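Local coordinates for protein CD38 molecule (PDB 3KOU) that belongs to the ADP-ribosyl cyclase family as a disulfide-rich, glycosylated ectoenzyme with a pocket that holds a bound ligand, at residues V165-N170 and V195-W200; Q83-S88 and R101-L106. All blocks are in the same frame, centred on the assembly; numbering follows the deposited sequence. Where two conformers were deposited one is given.

Interaction 1 (V165-N170 and V195-W200); sequences VRVVLN and VELEAW. With NAG (2-acetamido-2-deoxy-beta-D-glucopyranose), chain C.
V167 and A199 meet closely on one face of the strand pair. CG1 of V167 packs 3.5 Å from CB of A199, a tight carbon pair. This branch sits between the backbone N and carbonyl carbon of V167 (chi1 67°). It also meets CD1 of L197, which chi2 of the leucine (69°) turns back toward the other strand. In the modelled conformer of V165, CG2 lies near the same CD1, though how close is uncertain. On the other face, R166 CG comes to the edge of the W200 ring, near its plane. The chains of R166 and E198 run side by side, but R166 NE and E198 OE1 stay 4.8 Å apart.

Five backbone hydrogen bonds join the two strands. V165 N gives to E196 O at 2.7 Å, and L169 N closes the ladder on W200 O at 2.8 Å. The register is parallel, with R166 opposite E198. These are the two strands of a beta-alpha-beta unit, connected through helix 182-187, in the four-stranded parallel sheet.

The charged ends have partners further out. E196 and E198 both form salt bridges to R233 on strand 231-239. R166 NH1 bonds to the Y97 hydroxyl. Past the ladder, N170 ND2 is covalently linked to C1 of an N-acetylglucosamine, and N170 OD1 accepts from S172 N.

Interaction 2 (Q83-S88 and R101-L106); sequences QQVFWS and RRLMTL. With 2NF ([[(2R,3S,4R,5R)-5-(6-aminopurin-9-yl)-3,4-dihydroxyoxolan-2-yl]methoxy-hydroxyphosphoryl] [(2R,3S,4R,5R)-5-(3-carbamoylpyridin-1-ium-1yl)- 3-fluoro-,4- hydroxyoxolan-2-yl]methyl phosphate), chain E.
M104 makes both direct hydrogen bonds between these segments through its backbone. Its N gives to Q83 O at 3.0 Å, nearly straight at 172°. Its O takes V85 N, also at 3.0 Å, but this donor stands above the carbonyl plane and the bond is bent to 150°. Together they make a single beta bridge, Q84 with M104, between segment 83-88 and the loop after helix 91-101. That helix ends in a Schellman motif, with R102 at positive phi.

Two waters extend the pairing. One gives its protons to Q83 OE1 and R102 O. The other gives to V85 O and accepts from L106 N, so it fills in where the chains part. V85 O also receives a CA-H contact from T105. Farther out, the amide NE2 of Q84 gives to F157 O, and T105 N gives to D108 OD2.

The apolar contact lies beside these bonds. V85 CG2 packs 3.6 Å from L103 CB, and the two side chains cross at about a right angle. V85 CG1 faces T105 CG2.

F86, W87 and S88 reach the ligand pocket. A chi1 of 60° turns the W87 ring so that C3D of 2NF lies over one of its faces, and NE1 of the ring gives to E107 OE1. W87 N gives a straight bond to 2NF O3D at 2.8 Å. L106 CB sits 3.6 Å from the fluorine F2D. S88 OG gives its proton to the phosphate oxygen O1N of 2NF, 2.8 Å away.

Overall arrangement
The two interactions share one parallel sheet, with strand order 85-88, 164-170, 196-203, 231-239. Their centres are 9 Å apart. Along the chain they come in series: interaction 2 closes before interaction 1 opens. Strand 85-88 lies next to strand 164-170, and backbone pairs of F86 with R166 and V168, probable hydrogen bonds, join the two contacts directly. Interaction 1 is a buried strand pair in the sheet. Interaction 2 lies at its edge, where the strand supplies F86, W87 and S88 to the 2NF pocket and the loop supplies L106. The V167 side chain packs on F86 and comes within about 6 Å of 2NF, consistent with strand 164-170 lying behind this pocket residue.

Interaction 1 (V165-N170 and V195-W200)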
loop_
_atom_site.group_PDB
_atom_site.type_symbol
_atom_site.label_atom_id
_atom_site.label_comp_id
_atom_site.label_asym_id
_atom_site.label_seq_id
_atom_site.Cartn_x
_atom_site.Cartn_y
_atom_site.Cartn_z
ATOM N N VAL A 165 13.055 8.507 1.860
ATOM C CA VAL A 165 12.163 7.439 1.407
ATOM C C VAL A 165 12.544 7.056 -0.018
ATOM O O VAL A 165 13.126 7.865 -0.745
ATOM C CB VAL A 165 10.672 7.861 1.440
ATOM C CG1 VAL A 165 10.228 8.152 2.870
ATOM C CG2 VAL A 165 10.428 9.080 0.548
ATOM N N ARG A 166 12.234 5.824 -0.409
ATOM C CA ARG A 166 12.539 5.347 -1.767
ATOM C C ARG A 166 11.267 4.944 -2.502
ATOM O O ARG A 166 10.287 4.519 -1.864
ATOM C CB ARG A 166 13.527 4.164 -1.753
ATOM C CG ARG A 166 14.891 4.465 -1.153
ATOM C CD ARG A 166 15.024 3.837 0.218
ATOM N NE ARG A 166 16.203 4.314 0.939
ATOM C CZ ARG A 166 17.393 3.728 0.888
ATOM N NH1 ARG A 166 17.569 2.641 0.151
ATOM N NH2 ARG A 166 18.412 4.229 1.574
ATOM N N VAL A 167 11.258 5.109 -3.831
ATOM C CA VAL A 167 10.180 4.569 -4.667
ATOM C C VAL A 167 10.712 3.752 -5.856
ATOM O O VAL A 167 11.665 4.165 -6.534
ATOM C CB VAL A 167 9.176 5.649 -5.142
ATOM C CG1 VAL A 167 9.837 6.610 -6.106
ATOM C CG2 VAL A 167 7.976 4.985 -5.799
ATOM N N VAL A 168 10.136 2.565 -6.064
ATOM C CA VAL A 168 10.513 1.703 -7.194
ATOM C C VAL A 168 9.460 1.839 -8.292
ATOM O O VAL A 168 8.292 1.504 -8.085
ATOM C CB VAL A 168 10.641 0.227 -6.764
ATOM C CG1 VAL A 168 11.168 -0.631 -7.931
ATOM C CG2 VAL A 168 11.564 0.118 -5.532
ATOM N N LEU A 169 9.872 2.357 -9.444
ATOM C CA LEU A 169 8.958 2.538 -10.561
ATOM C C LEU A 169 9.372 1.699 -11.746
ATOM O O LEU A 169 10.504 1.218 -11.827
ATOM C CB LEU A 169 8.881 4.012 -10.971
ATOM C CG LEU A 169 8.440 4.913 -9.801
ATOM C CD1 LEU A 169 8.601 6.406 -10.146
ATOM C CD2 LEU A 169 6.993 4.609 -9.390
ATOM N N ASN A 170 8.451 1.575 -12.686
ATOM C CA ASN A 170 8.598 0.667 -13.805
ATOM C C ASN A 170 9.063 1.365 -15.068
ATOM O O ASN A 170 8.258 1.980 -15.767
ATOM C CB ASN A 170 7.257 0.050 -14.088
ATOM C CG ASN A 170 7.374 -1.178 -14.896
ATOM O OD1 ASN A 170 8.155 -1.260 -15.847
ATOM N ND2 ASN A 170 6.616 -2.160 -14.517
ATOM N N VAL A 195 10.835 15.531 3.775
ATOM C CA VAL A 195 11.519 14.260 3.581
ATOM C C VAL A 195 12.251 14.320 2.237
ATOM O O VAL A 195 12.103 15.282 1.465
ATOM C CB VAL A 195 10.570 13.000 3.648
ATOM C CG1 VAL A 195 9.590 13.092 4.824
ATOM C CG2 VAL A 195 9.832 12.797 2.356
ATOM N N GLU A 196 13.070 13.322 1.960
ATOM C CA GLU A 196 13.737 13.285 0.663
ATOM C C GLU A 196 13.318 12.004 -0.021
ATOM O O GLU A 196 13.287 10.944 0.609
ATOM C CB GLU A 196 15.257 13.340 0.822
ATOM C CG GLU A 196 15.752 14.491 1.701
ATOM C CD GLU A 196 17.274 14.621 1.716
ATOM O OE1 GLU A 196 17.942 13.909 0.943
ATOM O OE2 GLU A 196 17.796 15.429 2.510
ATOM N N LEU A 197 12.970 12.096 -1.297
ATOM C CA LEU A 197 12.521 10.921 -2.033
ATOM C C LEU A 197 13.508 10.519 -3.115
ATOM O O LEU A 197 13.955 11.352 -3.923
ATOM C CB LEU A 197 11.147 11.173 -2.641
ATOM C CG LEU A 197 10.629 10.050 -3.554
ATOM C CD1 LEU A 197 10.309 8.812 -2.742
ATOM C CD2 LEU A 197 9.401 10.494 -4.322
ATOM N N GLU A 198 13.862 9.241 -3.127
ATOM C CA GLU A 198 14.718 8.711 -4.175
ATOM C C GLU A 198 13.898 7.775 -5.035
ATOM O O GLU A 198 13.305 6.842 -4.517
ATOM C CB GLU A 198 15.886 7.937 -3.563
ATOM C CG GLU A 198 16.846 8.805 -2.786
ATOM C CD GLU A 198 17.978 7.984 -2.206
ATOM O OE1 GLU A 198 18.128 6.818 -2.627
ATOM O OE2 GLU A 198 18.705 8.504 -1.337
ATOM N N ALA A 199 13.862 8.025 -6.341
ATOM C CA ALA A 199 13.134 7.158 -7.273
ATOM C C ALA A 199 14.102 6.329 -8.100
ATOM O O ALA A 199 15.141 6.832 -8.515
ATOM C CB ALA A 199 12.233 7.995 -8.193
ATOM N N TRP A 200 13.750 5.061 -8.323
ATOM C CA TRP A 200 14.512 4.144 -9.163
ATOM C C TRP A 200 13.593 3.660 -10.287
ATOM O O TRP A 200 12.528 3.065 -10.033
ATOM C CB TRP A 200 15.021 2.953 -8.323
ATOM C CG TRP A 200 15.947 3.362 -7.223
ATOM C CD1 TRP A 200 15.600 3.725 -5.948
ATOM C CD2 TRP A 200 17.372 3.459 -7.294
ATOM N NE1 TRP A 200 16.722 4.055 -5.229
ATOM C CE2 TRP A 200 17.823 3.902 -6.032
ATOM C CE3 TRP A 200 18.310 3.243 -8.307
ATOM C CZ2 TRP A 200 19.168 4.112 -5.754
ATOM C CZ3 TRP A 200 19.646 3.456 -8.028
ATOM C CH2 TRP A 200 20.063 3.883 -6.760
HETATM C C1 NAG C . 6.705 -3.494 -15.605
HETATM C C2 NAG C . 7.270 -4.659 -14.778
HETATM C C3 NAG C . 6.915 -5.992 -15.462
HETATM C C4 NAG C . 5.448 -6.095 -15.902
HETATM C C5 NAG C . 5.042 -4.822 -16.639
HETATM C C6 NAG C . 3.549 -4.787 -17.014
HETATM C C7 NAG C . 9.296 -4.203 -13.464
HETATM C C8 NAG C . 10.769 -3.937 -13.511
HETATM N N2 NAG C . 8.726 -4.559 -14.630
HETATM O O3 NAG C . 7.279 -7.082 -14.637
HETATM O O4 NAG C . 5.270 -7.234 -16.760
HETATM O O5 NAG C . 5.314 -3.718 -15.791
HETATM O O6 NAG C . 2.747 -5.039 -15.876
HETATM O O7 NAG C . 8.675 -4.102 -12.401
#

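Interaction 2 (Q83-S88 and R101-L106)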
loop_
_atom_site.group_PDB
_atom_site.type_symbol
_atom_site.label_atom_id
_atom_site.label_comp_id
_atom_site.label_asym_id
_atom_site.label_seq_id
_atom_site.Cartn_x
_atom_site.Cartn_y
_atom_site.Cartn_z
ATOM N N GLN A 83 13.668 3.970 6.322
ATOM C CA GLN A 83 13.452 2.576 5.913
ATOM C C GLN A 83 12.235 2.365 4.999
ATOM O O GLN A 83 11.927 1.246 4.611
ATOM C CB GLN A 83 13.386 1.649 7.134
ATOM C CG GLN A 83 14.740 1.542 7.858
ATOM C CD GLN A 83 14.652 0.883 9.225
ATOM O OE1 GLN A 83 13.868 -0.044 9.437
ATOM N NE2 GLN A 83 15.476 1.353 10.158
ATOM N N GLN A 84 11.557 3.441 4.630
ATOM C CA GLN A 84 10.283 3.273 3.919
ATOM C C GLN A 84 10.417 3.192 2.388
ATOM O O GLN A 84 11.189 3.927 1.769
ATOM C CB GLN A 84 9.341 4.408 4.316
ATOM C CG GLN A 84 7.878 4.224 3.920
ATOM C CD GLN A 84 6.973 5.201 4.680
ATOM O OE1 GLN A 84 7.335 5.690 5.755
ATOM N NE2 GLN A 84 5.803 5.465 4.140
ATOM N N VAL A 85 9.637 2.307 1.783
ATOM C CA VAL A 85 9.665 2.071 0.343
ATOM C C VAL A 85 8.260 2.140 -0.238
ATOM O O VAL A 85 7.357 1.451 0.234
ATOM C CB VAL A 85 10.268 0.691 0.018
ATOM C CG1 VAL A 85 10.170 0.397 -1.491
ATOM C CG2 VAL A 85 11.712 0.636 0.522
ATOM N N PHE A 86 8.084 2.990 -1.249
ATOM C CA PHE A 86 6.871 3.046 -2.051
ATOM C C PHE A 86 7.106 2.267 -3.351
ATOM O O PHE A 86 8.253 2.029 -3.740
ATOM C CB PHE A 86 6.511 4.518 -2.390
ATOM C CG PHE A 86 6.173 5.350 -1.182
ATOM C CD1 PHE A 86 4.875 5.395 -0.688
ATOM C CD2 PHE A 86 7.158 6.068 -0.527
ATOM C CE1 PHE A 86 4.572 6.154 0.432
ATOM C CE2 PHE A 86 6.855 6.835 0.594
ATOM C CZ PHE A 86 5.572 6.883 1.065
ATOM N N TRP A 87 6.023 1.879 -4.020
ATOM C CA TRP A 87 6.097 1.185 -5.309
ATOM C C TRP A 87 4.845 1.470 -6.139
ATOM O O TRP A 87 3.799 1.818 -5.595
ATOM C CB TRP A 87 6.267 -0.327 -5.123
ATOM C CG TRP A 87 5.148 -0.974 -4.363
ATOM C CD1 TRP A 87 5.085 -1.182 -3.011
ATOM C CD2 TRP A 87 3.941 -1.507 -4.905
ATOM N NE1 TRP A 87 3.904 -1.812 -2.681
ATOM C CE2 TRP A 87 3.186 -2.018 -3.826
ATOM C CE3 TRP A 87 3.421 -1.603 -6.203
ATOM C CZ2 TRP A 87 1.948 -2.612 -4.004
ATOM C CZ3 TRP A 87 2.192 -2.195 -6.370
ATOM C CH2 TRP A 87 1.470 -2.697 -5.278
ATOM N N SER A 88 4.960 1.351 -7.460
ATOM C CA SER A 88 3.804 1.491 -8.353
ATOM C C SER A 88 4.113 0.711 -9.636
ATOM O O SER A 88 5.105 1.006 -10.301
ATOM C CB SER A 88 3.563 2.987 -8.657
ATOM O OG SER A 88 2.248 3.220 -9.167
ATOM N N ARG A 101 17.089 -5.539 1.409
ATOM C CA ARG A 101 17.696 -4.423 2.136
ATOM C C ARG A 101 17.163 -4.271 3.571
ATOM O O ARG A 101 17.582 -3.381 4.303
ATOM C CB ARG A 101 17.482 -3.115 1.369
ATOM C CG ARG A 101 18.073 -3.080 -0.027
ATOM C CD ARG A 101 19.574 -2.840 0.014
ATOM N NE ARG A 101 19.977 -1.780 -0.907
ATOM C CZ ARG A 101 20.004 -0.488 -0.587
ATOM N NH1 ARG A 101 19.652 -0.101 0.633
ATOM N NH2 ARG A 101 20.379 0.416 -1.484
ATOM N N ARG A 102 16.229 -5.134 3.950
ATOM C CA ARG A 102 15.568 -5.048 5.250
ATOM C C ARG A 102 14.858 -3.689 5.381
ATOM O O ARG A 102 14.985 -3.001 6.396
ATOM C CB ARG A 102 16.573 -5.260 6.393
ATOM C CG ARG A 102 17.452 -6.499 6.245
ATOM C CD ARG A 102 16.642 -7.788 6.293
ATOM N NE ARG A 102 16.399 -8.245 7.662
ATOM C CZ ARG A 102 17.099 -9.200 8.268
ATOM N NH1 ARG A 102 18.090 -9.807 7.630
ATOM N NH2 ARG A 102 16.808 -9.553 9.515
ATOM N N LEU A 103 14.138 -3.321 4.319
ATOM C CA LEU A 103 13.299 -2.122 4.276
ATOM C C LEU A 103 11.828 -2.525 4.384
ATOM O O LEU A 103 11.497 -3.721 4.404
ATOM C CB LEU A 103 13.533 -1.366 2.956
ATOM C CG LEU A 103 14.996 -0.958 2.704
ATOM C CD1 LEU A 103 15.199 -0.380 1.305
ATOM C CD2 LEU A 103 15.504 0.007 3.755
ATOM N N MET A 104 10.939 -1.539 4.429
ATOM C CA MET A 104 9.503 -1.820 4.528
ATOM C C MET A 104 8.612 -1.093 3.522
ATOM O O MET A 104 8.590 0.135 3.486
ATOM C CB MET A 104 8.997 -1.485 5.935
ATOM C CG MET A 104 9.822 -2.156 7.040
ATOM S SD MET A 104 9.243 -1.720 8.693
ATOM C CE MET A 104 7.657 -2.504 8.597
ATOM N N THR A 105 7.853 -1.877 2.758
ATOM C CA THR A 105 6.720 -1.398 1.955
ATOM C C THR A 105 5.474 -1.365 2.827
ATOM O O THR A 105 5.500 -1.817 3.976
ATOM C CB THR A 105 6.446 -2.359 0.795
ATOM O OG1 THR A 105 6.058 -3.652 1.321
ATOM C CG2 THR A 105 7.700 -2.507 -0.059
ATOM N N LEU A 106 4.386 -0.839 2.283
ATOM C CA LEU A 106 3.112 -0.810 2.993
ATOM C C LEU A 106 2.746 -2.231 3.421
ATOM O O LEU A 106 2.234 -2.443 4.518
ATOM C CB LEU A 106 2.022 -0.201 2.091
ATOM C CG LEU A 106 0.654 -0.005 2.743
ATOM C CD1 LEU A 106 0.713 0.915 3.998
ATOM C CD2 LEU A 106 -0.360 0.505 1.719
HETATM C C1D 2NF E . 0.476 2.621 -1.546
HETATM C C2D 2NF E . 1.851 2.010 -1.354
HETATM F F2D 2NF E . 2.558 2.368 -0.318
HETATM C C3D 2NF E . 2.450 1.952 -2.739
HETATM O O3D 2NF E . 3.655 2.592 -2.772
HETATM O O4D 2NF E . 0.201 2.495 -2.918
HETATM C C4D 2NF E . 1.313 2.351 -3.688
HETATM C C5D 2NF E . 1.071 1.468 -4.876
HETATM O O5D 2NF E . -0.231 1.335 -5.425
HETATM P PN 2NF E . -0.383 1.830 -6.882
HETATM O O1N 2NF E . 0.506 2.953 -6.928
HETATM O O2N 2NF E . -1.732 2.040 -7.145
HETATM O O3 2NF E . 0.284 0.703 -7.715
HETATM P PA 2NF E . -0.372 -0.251 -8.771
HETATM O O1A 2NF E . -0.990 0.512 -9.729
HETATM O O2A 2NF E . -1.353 -0.964 -7.996
HETATM O O5B 2NF E . 0.658 -1.102 -9.292
HETATM O O HOH W 1 12.762 -1.921 7.739
HETATM O O HOH W 2 4.800 0.528 -0.207
#